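Local coordinates for protein Lv-ranaspumin (Lv-RSN-1) (Leptodactylus vastus, PDB 4K82) that serves as a surfactant protein of the frog's foam nest, probably helping the foam to form and persist, at residues P14-L19 / Y97-E102; L30-V35 / L62-C67; V135-D140 / E164-V169; K142-I147 / I156-I161. All coordinates share one frame; numbering follows the deposited sequence.

Contact 1. Residues P14-L19 / Y97-E102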
loop_
_atom_site.group_PDB
_atom_site.type_symbol
_atom_site.label_atom_id
_atom_site.label_comp_id
_atom_site.label_asym_id
_atom_site.label_seq_id
_atom_site.Cartn_x
_atom_site.Cartn_y
_atom_site.Cartn_z
ATOM N N PRO A 14 7.279 21.239 -15.182
ATOM C CA PRO A 14 6.939 20.048 -15.968
ATOM C C PRO A 14 6.694 18.786 -15.127
ATOM O O PRO A 14 5.806 18.001 -15.455
ATOM C CB PRO A 14 8.161 19.858 -16.882
ATOM C CG PRO A 14 9.239 20.704 -16.297
ATOM C CD PRO A 14 8.549 21.844 -15.624
ATOM N N GLY A 15 7.470 18.593 -14.066
ATOM C CA GLY A 15 7.277 17.447 -13.190
ATOM C C GLY A 15 5.975 17.490 -12.411
ATOM O O GLY A 15 5.251 16.495 -12.334
ATOM N N THR A 16 5.684 18.642 -11.817
ATOM C CA THR A 16 4.440 18.836 -11.084
ATOM C C THR A 16 3.234 18.794 -12.009
ATOM O O THR A 16 2.172 18.284 -11.648
ATOM C CB THR A 16 4.452 20.182 -10.327
ATOM O OG1 THR A 16 5.599 20.239 -9.468
ATOM C CG2 THR A 16 3.191 20.341 -9.492
ATOM N N ALA A 17 3.406 19.338 -13.210
ATOM C CA ALA A 17 2.352 19.316 -14.209
ATOM C C ALA A 17 1.990 17.880 -14.561
ATOM O O ALA A 17 0.814 17.519 -14.618
ATOM C CB ALA A 17 2.795 20.063 -15.456
ATOM N N CYS A 18 3.015 17.070 -14.802
ATOM C CA CYS A 18 2.822 15.687 -15.209
ATOM C C CYS A 18 2.131 14.906 -14.092
ATOM O O CYS A 18 1.221 14.110 -14.343
ATOM C CB CYS A 18 4.169 15.052 -15.558
ATOM S SG CYS A 18 4.102 13.296 -15.998
ATOM N N LEU A 19 2.580 15.142 -12.864
ATOM C CA LEU A 19 2.013 14.483 -11.696
ATOM C C LEU A 19 0.543 14.851 -11.535
ATOM O O LEU A 19 -0.301 13.989 -11.296
ATOM C CB LEU A 19 2.788 14.878 -10.436
ATOM C CG LEU A 19 2.244 14.295 -9.139
ATOM C CD1 LEU A 19 2.283 12.765 -9.202
ATOM C CD2 LEU A 19 3.049 14.822 -7.965
ATOM N N TYR A 97 4.829 14.703 -0.338
ATOM C CA TYR A 97 3.639 14.688 0.497
ATOM C C TYR A 97 2.973 16.073 0.520
ATOM O O TYR A 97 1.775 16.191 0.283
ATOM C CB TYR A 97 4.001 14.211 1.907
ATOM C CG TYR A 97 2.830 14.120 2.857
ATOM C CD1 TYR A 97 1.649 13.497 2.481
ATOM C CD2 TYR A 97 2.912 14.660 4.128
ATOM C CE1 TYR A 97 0.582 13.414 3.355
ATOM C CE2 TYR A 97 1.853 14.581 5.009
ATOM C CZ TYR A 97 0.697 13.956 4.618
ATOM O OH TYR A 97 -0.352 13.885 5.507
ATOM N N LYS A 98 3.758 17.111 0.796
ATOM C CA LYS A 98 3.254 18.487 0.774
ATOM C C LYS A 98 2.659 18.847 -0.584
ATOM O O LYS A 98 1.579 19.446 -0.661
ATOM C CB LYS A 98 4.360 19.482 1.146
ATOM C CG LYS A 98 4.933 19.294 2.547
ATOM C CD LYS A 98 5.991 20.355 2.858
ATOM C CE LYS A 98 7.065 19.841 3.822
ATOM N NZ LYS A 98 6.631 19.786 5.252
ATOM N N LEU A 99 3.357 18.467 -1.651
ATOM C CA LEU A 99 2.872 18.719 -3.001
ATOM C C LEU A 99 1.507 18.064 -3.240
ATOM O O LEU A 99 0.606 18.682 -3.821
ATOM C CB LEU A 99 3.889 18.228 -4.044
ATOM C CG LEU A 99 3.533 18.489 -5.505
ATOM C CD1 LEU A 99 3.339 19.976 -5.755
ATOM C CD2 LEU A 99 4.608 17.921 -6.427
ATOM N N LEU A 100 1.356 16.813 -2.804
ATOM C CA LEU A 100 0.106 16.097 -3.010
ATOM C C LEU A 100 -1.048 16.839 -2.344
ATOM O O LEU A 100 -2.124 16.965 -2.915
ATOM C CB LEU A 100 0.192 14.652 -2.501
ATOM C CG LEU A 100 1.051 13.711 -3.348
ATOM C CD1 LEU A 100 1.077 12.317 -2.734
ATOM C CD2 LEU A 100 0.533 13.640 -4.789
ATOM N N LYS A 101 -0.801 17.368 -1.151
ATOM C CA LYS A 101 -1.821 18.133 -0.444
ATOM C C LYS A 101 -2.140 19.440 -1.174
ATOM O O LYS A 101 -3.297 19.851 -1.239
ATOM C CB LYS A 101 -1.392 18.380 1.001
ATOM C CG LYS A 101 -1.235 17.098 1.805
ATOM C CD LYS A 101 -0.367 17.313 3.036
ATOM C CE LYS A 101 -1.068 18.148 4.100
ATOM N NZ LYS A 101 -1.861 17.317 5.054
ATOM N N GLU A 102 -1.117 20.075 -1.740
ATOM C CA GLU A 102 -1.316 21.275 -2.552
ATOM C C GLU A 102 -2.154 20.984 -3.796
ATOM O O GLU A 102 -2.882 21.853 -4.279
ATOM C CB GLU A 102 0.028 21.893 -2.961
ATOM C CG GLU A 102 0.758 22.609 -1.829
ATOM C CD GLU A 102 2.054 23.263 -2.282
ATOM O OE1 GLU A 102 2.471 23.022 -3.435
ATOM O OE2 GLU A 102 2.658 24.019 -1.486
#
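Leu-99 shows how one forked side chain can serve two partners on a crossing helix. Its CD1 branch meets the methyl of Thr-16, with Leu-99 CD1 3.8 Å from Thr-16 CG2, while its CD2 branch runs tip to tip into Leu-19, Leu-99 CD2 lying 3.8 Å from Leu-19 CD2. The fork is aimed by its first torsion: CG stands anti to the backbone N (chi1 -177°), and Leu-19 adopts nearly the same shape, which brings the two chains head-on. Thr-16 meets its neighbour at a slant instead. Its CG2 is anti to the backbone N (chi1 to OG1 -56°), which presents the methyl to Leu-99 and keeps the hydroxyl OG1 beside its own N, 4.0 Å from Leu-99 CD2. Leu-100 adds a looser touch, its CD2 4.2 Å from Leu-19 CD2. The contact is made mainly by methyl groups, with the Thr-16 hydroxyl at its margin, and the segment axes stay 11.6 Å apart as they cross at -58°. Asp-75 of helix 69-76 accepts a hydrogen bond from the N of Thr-16, at the start of helix 14-24. Helix 29-42 covers the leucine side, with Leu-29 against Leu-19 and Ile-37 against Leu-100.

Contact 2. Residues L30-V35 / L62-C67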
loop_
_atom_site.group_PDB
_atom_site.type_symbol
_atom_site.label_atom_id
_atom_site.label_comp_id
_atom_site.label_asym_id
_atom_site.label_seq_id
_atom_site.Cartn_x
_atom_site.Cartn_y
_atom_site.Cartn_z
ATOM N N LEU A 30 -2.261 7.420 -6.828
ATOM C CA LEU A 30 -2.419 8.010 -5.493
ATOM C C LEU A 30 -2.210 6.956 -4.404
ATOM O O LEU A 30 -1.487 7.183 -3.426
ATOM C CB LEU A 30 -3.786 8.676 -5.327
ATOM C CG LEU A 30 -3.986 9.268 -3.923
ATOM C CD1 LEU A 30 -2.940 10.337 -3.625
ATOM C CD2 LEU A 30 -5.401 9.818 -3.727
ATOM N N VAL A 31 -2.841 5.802 -4.573
ATOM C CA VAL A 31 -2.694 4.703 -3.623
ATOM C C VAL A 31 -1.240 4.254 -3.508
ATOM O O VAL A 31 -0.718 4.087 -2.400
ATOM C CB VAL A 31 -3.595 3.512 -4.019
ATOM C CG1 VAL A 31 -3.204 2.251 -3.251
ATOM C CG2 VAL A 31 -5.068 3.867 -3.793
ATOM N N GLU A 32 -0.558 4.120 -4.648
ATOM C CA GLU A 32 0.820 3.652 -4.642
ATOM C C GLU A 32 1.755 4.660 -3.976
ATOM O O GLU A 32 2.689 4.276 -3.264
ATOM C CB GLU A 32 1.289 3.355 -6.067
ATOM C CG GLU A 32 0.558 2.175 -6.700
ATOM C CD GLU A 32 1.004 1.908 -8.124
ATOM O OE1 GLU A 32 0.985 2.855 -8.939
ATOM O OE2 GLU A 32 1.372 0.752 -8.421
ATOM N N LEU A 33 1.511 5.950 -4.220
ATOM C CA LEU A 33 2.323 6.990 -3.609
ATOM C C LEU A 33 2.106 7.015 -2.110
ATOM O O LEU A 33 3.055 7.236 -1.356
ATOM C CB LEU A 33 2.021 8.375 -4.199
ATOM C CG LEU A 33 2.446 8.536 -5.655
ATOM C CD1 LEU A 33 2.088 9.940 -6.137
ATOM C CD2 LEU A 33 3.941 8.261 -5.820
ATOM N N ALA A 34 0.861 6.811 -1.678
ATOM C CA ALA A 34 0.553 6.817 -0.250
ATOM C C ALA A 34 1.315 5.690 0.443
ATOM O O ALA A 34 1.868 5.876 1.521
ATOM C CB ALA A 34 -0.952 6.679 -0.019
ATOM N N VAL A 35 1.351 4.520 -0.181
ATOM C CA VAL A 35 2.100 3.397 0.364
ATOM C C VAL A 35 3.578 3.732 0.521
ATOM O O VAL A 35 4.158 3.517 1.581
ATOM C CB VAL A 35 1.947 2.150 -0.516
ATOM C CG1 VAL A 35 2.893 1.055 -0.053
ATOM C CG2 VAL A 35 0.491 1.675 -0.513
ATOM N N LEU A 62 6.371 6.351 -10.633
ATOM C CA LEU A 62 6.158 7.574 -11.415
ATOM C C LEU A 62 6.339 7.332 -12.912
ATOM O O LEU A 62 5.578 7.859 -13.724
ATOM C CB LEU A 62 7.061 8.695 -10.921
ATOM C CG LEU A 62 6.590 9.175 -9.551
ATOM C CD1 LEU A 62 7.692 9.976 -8.918
ATOM C CD2 LEU A 62 5.312 9.992 -9.689
ATOM N N GLU A 63 7.331 6.527 -13.265
ATOM C CA GLU A 63 7.557 6.205 -14.676
ATOM C C GLU A 63 6.344 5.520 -15.296
ATOM O O GLU A 63 5.945 5.839 -16.424
ATOM C CB GLU A 63 8.797 5.339 -14.839
ATOM C CG GLU A 63 10.089 6.075 -14.539
ATOM C CD GLU A 63 11.292 5.442 -15.209
ATOM O OE1 GLU A 63 11.096 4.678 -16.179
ATOM O OE2 GLU A 63 12.432 5.715 -14.770
ATOM N N ARG A 64 5.751 4.592 -14.554
ATOM C CA ARG A 64 4.582 3.859 -15.032
ATOM C C ARG A 64 3.403 4.794 -15.290
ATOM O O ARG A 64 2.498 4.473 -16.066
ATOM C CB ARG A 64 4.188 2.772 -14.024
ATOM C CG ARG A 64 5.183 1.627 -13.941
ATOM C CD ARG A 64 4.891 0.718 -12.756
ATOM N NE ARG A 64 3.496 0.284 -12.741
ATOM C CZ ARG A 64 2.668 0.479 -11.722
ATOM N NH1 ARG A 64 1.413 0.055 -11.795
ATOM N NH2 ARG A 64 3.096 1.087 -10.624
ATOM N N ALA A 65 3.414 5.949 -14.632
ATOM C CA ALA A 65 2.363 6.938 -14.806
ATOM C C ALA A 65 2.724 7.968 -15.869
ATOM O O ALA A 65 1.932 8.861 -16.175
ATOM C CB ALA A 65 2.053 7.625 -13.480
ATOM N N GLY A 66 3.928 7.842 -16.419
ATOM C CA GLY A 66 4.397 8.720 -17.473
ATOM C C GLY A 66 5.168 9.924 -16.967
ATOM O O GLY A 66 5.430 10.862 -17.723
ATOM N N CYS A 67 5.536 9.910 -15.688
ATOM C CA CYS A 67 6.267 11.029 -15.108
ATOM C C CYS A 67 7.688 10.633 -14.725
ATOM O O CYS A 67 8.028 9.454 -14.692
ATOM C CB CYS A 67 5.507 11.581 -13.906
ATOM S SG CYS A 67 3.825 12.107 -14.337
HETATM O O HOH W 1 -0.929 -0.643 -9.721
#
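Glu-32 and Arg-64 join helices 29-42 and 48-64 on the solvent side of this contact, whereas Leu-33 and Leu-62 meet on its buried side. The polar half rests largely on one nitrogen: Arg-64 NH2 gives a hydrogen bond to Glu-32 OE2 of 2.8 Å with an N-H...O angle of 157°, and a weak one to Glu-32 OE1 at 3.2 Å. OE2 is approached on its syn side and lies at the edge of the guanidinium, near its plane, but the carboxylate is turned 82° from that plane, so this is no flat two-pronged pairing. Glu-32 reaches out as an extended chain; Arg-64 comes in across it, bent at its third torsion (chi3 52°). A water closes the remaining corner, giving a proton to Glu-32 OE2 at 3.0 Å and accepting one from Arg-64 NH1 at 3.2 Å. Arg-64 was modelled in two conformers, and the bridge described belongs to one of them, so its permanence is uncertain.

The tight meeting is thus the ion pair on the solvent side, while the buried leucines touch only lightly, Leu-33 CD2 and Leu-62 CD2 coming to 4.5 Å. Leu-58 also packs against Leu-33, and Leu-19 against Leu-62. Just beyond, Gly-66 with its positive phi forms a Schellman motif, in which Cys-67 N bonds Leu-62 O at 2.8 Å, and the turn leads into the disulfide with Cys-18. Helix 14-24 lies along the leucine side, helix 107-121 packs on Ala-34 and Val-35, and helix 133-144 reaches Glu-32 through Val-135.

Contact 3. Residues V135-D140 / E164-V169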
loop_
_atom_site.group_PDB
_atom_site.type_symbol
_atom_site.label_atom_id
_atom_site.label_comp_id
_atom_site.label_asym_id
_atom_site.label_seq_id
_atom_site.Cartn_x
_atom_site.Cartn_y
_atom_site.Cartn_z
ATOM N N VAL A 135 -0.481 -3.153 -3.312
ATOM C CA VAL A 135 -1.619 -2.793 -4.150
ATOM C C VAL A 135 -2.236 -4.045 -4.785
ATOM O O VAL A 135 -3.459 -4.149 -4.886
ATOM C CB VAL A 135 -1.239 -1.751 -5.221
ATOM C CG1 VAL A 135 -2.442 -1.410 -6.090
ATOM C CG2 VAL A 135 -0.695 -0.496 -4.556
ATOM N N LYS A 136 -1.384 -4.995 -5.173
ATOM C CA LYS A 136 -1.818 -6.293 -5.714
ATOM C C LYS A 136 -2.704 -7.046 -4.721
ATOM O O LYS A 136 -3.694 -7.691 -5.089
ATOM C CB LYS A 136 -0.600 -7.172 -5.996
ATOM C CG LYS A 136 -0.081 -7.155 -7.419
ATOM C CD LYS A 136 0.921 -8.293 -7.648
ATOM C CE LYS A 136 0.283 -9.677 -7.479
ATOM N NZ LYS A 136 0.339 -10.207 -6.080
ATOM N N PHE A 137 -2.309 -6.984 -3.456
ATOM C CA PHE A 137 -3.033 -7.628 -2.369
ATOM C C PHE A 137 -4.417 -7.001 -2.209
ATOM O O PHE A 137 -5.430 -7.707 -2.045
ATOM C CB PHE A 137 -2.188 -7.486 -1.097
ATOM C CG PHE A 137 -2.838 -8.016 0.158
ATOM C CD1 PHE A 137 -3.228 -9.338 0.266
ATOM C CD2 PHE A 137 -2.991 -7.190 1.257
ATOM C CE1 PHE A 137 -3.800 -9.819 1.433
ATOM C CE2 PHE A 137 -3.550 -7.664 2.433
ATOM C CZ PHE A 137 -3.961 -8.979 2.520
ATOM N N LEU A 138 -4.470 -5.677 -2.277
ATOM C CA LEU A 138 -5.739 -4.982 -2.143
ATOM C C LEU A 138 -6.658 -5.316 -3.313
ATOM O O LEU A 138 -7.856 -5.508 -3.120
ATOM C CB LEU A 138 -5.535 -3.472 -2.024
ATOM C CG LEU A 138 -4.667 -3.007 -0.862
ATOM C CD1 LEU A 138 -4.490 -1.502 -0.955
ATOM C CD2 LEU A 138 -5.310 -3.397 0.461
ATOM N N LYS A 139 -6.090 -5.390 -4.516
ATOM C CA LYS A 139 -6.855 -5.779 -5.702
ATOM C C LYS A 139 -7.486 -7.162 -5.533
ATOM O O LYS A 139 -8.675 -7.353 -5.818
ATOM C CB LYS A 139 -5.962 -5.766 -6.950
ATOM C CG LYS A 139 -5.496 -4.402 -7.402
ATOM C CD LYS A 139 -4.480 -4.571 -8.530
ATOM C CE LYS A 139 -3.945 -3.241 -9.027
ATOM N NZ LYS A 139 -4.897 -2.581 -9.954
ATOM N N ASP A 140 -6.700 -8.130 -5.078
ATOM C CA ASP A 140 -7.211 -9.482 -4.865
ATOM C C ASP A 140 -8.322 -9.510 -3.816
ATOM O O ASP A 140 -9.333 -10.196 -3.976
ATOM C CB ASP A 140 -6.089 -10.415 -4.422
ATOM C CG ASP A 140 -5.170 -10.796 -5.558
ATOM O OD1 ASP A 140 -5.681 -10.978 -6.681
ATOM O OD2 ASP A 140 -3.944 -10.903 -5.328
ATOM N N GLU A 164 -1.191 -16.900 1.114
ATOM C CA GLU A 164 -0.011 -17.721 0.898
ATOM C C GLU A 164 1.094 -16.939 0.184
ATOM O O GLU A 164 2.279 -17.215 0.372
ATOM C CB GLU A 164 -0.359 -18.993 0.131
ATOM C CG GLU A 164 0.623 -20.103 0.414
ATOM C CD GLU A 164 0.238 -21.401 -0.236
ATOM O OE1 GLU A 164 -0.327 -21.355 -1.349
ATOM O OE2 GLU A 164 0.497 -22.464 0.375
ATOM N N ARG A 165 0.701 -15.950 -0.614
ATOM C CA ARG A 165 1.668 -15.108 -1.318
ATOM C C ARG A 165 2.137 -13.933 -0.463
ATOM O O ARG A 165 3.162 -13.310 -0.750
ATOM C CB ARG A 165 1.075 -14.601 -2.631
ATOM C CG ARG A 165 0.461 -15.687 -3.495
ATOM C CD ARG A 165 -0.144 -15.076 -4.750
ATOM N NE ARG A 165 -0.902 -13.873 -4.418
ATOM C CZ ARG A 165 -2.197 -13.704 -4.665
ATOM N NH1 ARG A 165 -2.895 -14.657 -5.274
ATOM N NH2 ARG A 165 -2.792 -12.572 -4.314
ATOM N N LEU A 166 1.392 -13.629 0.591
ATOM C CA LEU A 166 1.795 -12.571 1.507
ATOM C C LEU A 166 1.768 -13.049 2.966
ATOM O O LEU A 166 0.977 -12.543 3.766
ATOM C CB LEU A 166 0.891 -11.348 1.324
ATOM C CG LEU A 166 1.338 -10.031 1.964
ATOM C CD1 LEU A 166 2.451 -9.377 1.168
ATOM C CD2 LEU A 166 0.161 -9.081 2.121
ATOM N N PRO A 167 2.649 -14.010 3.320
ATOM C CA PRO A 167 2.601 -14.671 4.632
ATOM C C PRO A 167 2.931 -13.757 5.807
ATOM O O PRO A 167 2.544 -14.047 6.933
ATOM C CB PRO A 167 3.656 -15.778 4.514
ATOM C CG PRO A 167 4.576 -15.326 3.436
ATOM C CD PRO A 167 3.711 -14.575 2.466
ATOM N N CYS A 168 3.652 -12.676 5.543
ATOM C CA CYS A 168 3.962 -11.697 6.573
ATOM C C CYS A 168 2.707 -11.171 7.291
ATOM O O CYS A 168 2.742 -10.905 8.493
ATOM C CB CYS A 168 4.779 -10.550 5.966
ATOM S SG CYS A 168 4.362 -10.146 4.240
ATOM N N VAL A 169 1.597 -11.050 6.564
ATOM C CA VAL A 169 0.358 -10.537 7.151
ATOM C C VAL A 169 -0.229 -11.506 8.178
ATOM O O VAL A 169 -1.024 -11.108 9.031
ATOM C CB VAL A 169 -0.699 -10.174 6.083
ATOM C CG1 VAL A 169 -1.583 -11.360 5.786
ATOM C CG2 VAL A 169 -1.549 -9.016 6.558
#
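Asp-140 and Arg-165 face each other across this contact in a meeting whose detail is doubtful; the shortest sound polar bond of the two segments is Lys-139 N to Val-135 O at 2.9 Å, in the helical turn that carries Lys-136 and Phe-137 and leads to Asp-140. Asp-140 and Arg-165 approach from opposite directions and form a salt bridge, OD2 lying at the guanidinium edge beside NH2, but the model sets these two atoms too close together. Arg-165 NE is buried here without a partner in the model, and Lys-136 NZ lies 4.2 Å from Arg-165 NE; the carboxylate of Asp-140 may partly offset the two positive charges, if its modelled place is right. The carbonyl O of Arg-165 has a partner of its own, Lys-128 NZ.

These residues tie together a helical hairpin, in which helices 133-144 and 152-165 follow one another in the chain and run roughly antiparallel, within a largely alpha-helical protein.

Beside the charged groups the contact is apolar. Leu-166 sets its CD2 methyl over one face of the Phe-137 ring, a CH-pi contact with Leu-166 CD2 3.7 Å from the Phe-137 ring centroid and only 9° off the ring normal. The two side chains cross at about a right angle. Phe-137 carries CG anti to its backbone N (chi1 176°), which turns one ring face to the Leu-166 methyl, and Ile-162, Leu-163 and Leu-206 also pack against it. Past Leu-166 the chain enters a 3-10 turn, with Val-169 N bonded to Leu-166 O at 3.2 Å; Cys-168 there, modelled in two conformers, is the disulfide partner of Cys-125.

Contact 4. Residues K142-I147 / I156-I161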
loop_
_atom_site.group_PDB
_atom_site.type_symbol
_atom_site.label_atom_id
_atom_site.label_comp_id
_atom_site.label_asym_id
_atom_site.label_seq_id
_atom_site.Cartn_x
_atom_site.Cartn_y
_atom_site.Cartn_z
ATOM N N LYS A 142 -10.292 -6.994 -3.044
ATOM C CA LYS A 142 -11.439 -6.267 -3.583
ATOM C C LYS A 142 -12.327 -7.158 -4.462
ATOM O O LYS A 142 -13.557 -7.048 -4.424
ATOM C CB LYS A 142 -10.981 -5.030 -4.361
ATOM C CG LYS A 142 -12.113 -4.111 -4.804
ATOM C CD LYS A 142 -11.555 -2.896 -5.544
ATOM C CE LYS A 142 -12.641 -1.945 -6.009
ATOM N NZ LYS A 142 -13.445 -1.412 -4.872
ATOM N N TYR A 143 -11.716 -8.058 -5.226
ATOM C CA TYR A 143 -12.478 -8.841 -6.201
ATOM C C TYR A 143 -12.738 -10.302 -5.818
ATOM O O TYR A 143 -13.553 -10.979 -6.454
ATOM C CB TYR A 143 -11.837 -8.732 -7.595
ATOM C CG TYR A 143 -11.892 -7.317 -8.135
ATOM C CD1 TYR A 143 -13.056 -6.815 -8.703
ATOM C CD2 TYR A 143 -10.791 -6.470 -8.043
ATOM C CE1 TYR A 143 -13.118 -5.517 -9.188
ATOM C CE2 TYR A 143 -10.845 -5.174 -8.522
ATOM C CZ TYR A 143 -12.006 -4.700 -9.092
ATOM O OH TYR A 143 -12.051 -3.407 -9.571
ATOM N N LYS A 144 -12.081 -10.789 -4.771
ATOM C CA LYS A 144 -12.210 -12.198 -4.409
ATOM C C LYS A 144 -12.654 -12.441 -2.968
ATOM O O LYS A 144 -13.102 -13.544 -2.644
ATOM C CB LYS A 144 -10.895 -12.939 -4.652
ATOM C CG LYS A 144 -10.337 -12.788 -6.076
ATOM C CD LYS A 144 -8.953 -13.428 -6.196
ATOM C CE LYS A 144 -8.446 -13.383 -7.637
ATOM N NZ LYS A 144 -7.217 -14.205 -7.821
ATOM N N VAL A 145 -12.519 -11.435 -2.100
ATOM C CA VAL A 145 -12.778 -11.658 -0.674
ATOM C C VAL A 145 -13.837 -10.717 -0.106
ATOM O O VAL A 145 -14.821 -11.166 0.491
ATOM C CB VAL A 145 -11.468 -11.547 0.165
ATOM C CG1 VAL A 145 -11.766 -11.600 1.662
ATOM C CG2 VAL A 145 -10.496 -12.645 -0.241
ATOM N N CYS A 146 -13.633 -9.417 -0.285
ATOM C CA CYS A 146 -14.510 -8.410 0.310
ATOM C C CYS A 146 -15.695 -8.135 -0.595
ATOM O O CYS A 146 -15.926 -6.996 -0.990
ATOM C CB CYS A 146 -13.739 -7.110 0.548
ATOM S SG CYS A 146 -12.251 -7.321 1.540
ATOM N N ILE A 147 -16.448 -9.186 -0.909
ATOM C CA ILE A 147 -17.421 -9.147 -1.995
ATOM C C ILE A 147 -18.849 -9.395 -1.511
ATOM O O ILE A 147 -19.070 -9.865 -0.388
ATOM C CB ILE A 147 -17.072 -10.180 -3.091
ATOM C CG1 ILE A 147 -17.048 -11.597 -2.508
ATOM C CG2 ILE A 147 -15.731 -9.849 -3.735
ATOM C CD1 ILE A 147 -16.856 -12.688 -3.561
ATOM N N ILE A 156 -13.189 -18.471 1.483
ATOM C CA ILE A 156 -12.140 -19.059 2.321
ATOM C C ILE A 156 -10.992 -19.600 1.468
ATOM O O ILE A 156 -9.823 -19.319 1.744
ATOM C CB ILE A 156 -12.696 -20.148 3.255
ATOM C CG1 ILE A 156 -13.535 -19.500 4.344
ATOM C CG2 ILE A 156 -11.564 -20.980 3.863
ATOM C CD1 ILE A 156 -14.253 -20.514 5.188
ATOM N N LYS A 157 -11.329 -20.355 0.429
ATOM C CA LYS A 157 -10.335 -20.896 -0.487
ATOM C C LYS A 157 -9.530 -19.784 -1.161
ATOM O O LYS A 157 -8.303 -19.877 -1.283
ATOM C CB LYS A 157 -11.010 -21.770 -1.548
ATOM C CG LYS A 157 -10.806 -23.251 -1.334
ATOM C CD LYS A 157 -10.812 -24.005 -2.656
ATOM C CE LYS A 157 -9.621 -23.606 -3.517
ATOM N NZ LYS A 157 -9.695 -24.217 -4.868
ATOM N N ASP A 158 -10.216 -18.734 -1.599
ATOM C CA ASP A 158 -9.536 -17.626 -2.271
ATOM C C ASP A 158 -8.622 -16.889 -1.302
ATOM O O ASP A 158 -7.536 -16.445 -1.664
ATOM C CB ASP A 158 -10.536 -16.656 -2.890
ATOM C CG ASP A 158 -11.108 -17.175 -4.207
ATOM O OD1 ASP A 158 -10.529 -18.134 -4.769
ATOM O OD2 ASP A 158 -12.132 -16.632 -4.680
ATOM N N LEU A 159 -9.064 -16.756 -0.060
ATOM C CA LEU A 159 -8.255 -16.049 0.922
ATOM C C LEU A 159 -6.986 -16.835 1.208
ATOM O O LEU A 159 -5.909 -16.251 1.388
ATOM C CB LEU A 159 -9.062 -15.836 2.205
ATOM C CG LEU A 159 -8.376 -15.050 3.324
ATOM C CD1 LEU A 159 -8.107 -13.639 2.876
ATOM C CD2 LEU A 159 -9.238 -15.070 4.582
ATOM N N LYS A 160 -7.106 -18.159 1.231
ATOM C CA LYS A 160 -5.961 -19.035 1.467
ATOM C C LYS A 160 -4.877 -18.828 0.407
ATOM O O LYS A 160 -3.692 -18.725 0.726
ATOM C CB LYS A 160 -6.412 -20.495 1.483
ATOM C CG LYS A 160 -5.466 -21.439 2.192
ATOM C CD LYS A 160 -6.087 -22.822 2.369
ATOM C CE LYS A 160 -7.547 -22.745 2.824
ATOM N NZ LYS A 160 -8.020 -24.000 3.480
ATOM N N ILE A 161 -5.301 -18.764 -0.849
ATOM C CA ILE A 161 -4.391 -18.539 -1.964
ATOM C C ILE A 161 -3.725 -17.173 -1.834
ATOM O O ILE A 161 -2.511 -17.033 -2.026
ATOM C CB ILE A 161 -5.152 -18.624 -3.303
ATOM C CG1 ILE A 161 -5.525 -20.079 -3.595
ATOM C CG2 ILE A 161 -4.331 -18.013 -4.439
ATOM C CD1 ILE A 161 -6.584 -20.242 -4.672
HETATM O O HOH W 2 -14.235 -15.695 -3.754
#
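Val-145 and Leu-159 lean across one another at a slant, touching through single methyls, with Val-145 CG2 4.1 Å from Leu-159 CD1. Each torsion suits the meeting: Val-145 has CG1 anti to its backbone N (chi1 173°) and offers the other methyl, while Leu-159 throws CG anti to its own N (chi1 -177°). Alongside them, Lys-144 and Asp-158 meet at their roots, Lys-144 CB lying 4.1 Å from Asp-158 CB. Beyond that point they part: the lysine chain extends away, leaving Lys-144 NZ 6.0 Å from Asp-158 OD1, too far for a salt bridge.

Here the end of helix 133-144 is laid against helix 152-165, the next helix in the chain, close to the loop that connects them. A water donates both to Lys-144 O at 2.7 Å and to Asp-158 OD2 at a short 2.5 Å, and so bridges backbone and carboxylate, which do not bond directly. Past Val-145 the chain bends sharply in an inverse gamma turn centred on Cys-146, whose closing bond, Ile-147 N to Val-145 O, is weak. Cys-146 is tied by a disulfide to Cys-207 of helix 196-212, and Phe-179 of helix 175-180 packs on Leu-159.

The four contacts fall into two neighbouring pairs along an elongated helical chain. Contacts 1 and 2 have centres about 11 Å apart and are stitched directly by the Cys-18 to Cys-67 disulfide; contact 2 is nested within the loop that contact 1 closes. Contacts 3 and 4, about 10 Å apart between centres, share helices 133-144 and 152-165, contact 4 nested inside contact 3. The pairs meet where Val-135 CG2 packs 3.6 Å from Glu-32 CG, linking contacts 2 and 3, whose centres lie about 19 Å apart. Contacts 1 and 4 are about 35 Å apart between centres, on opposite sides of the chain's centre.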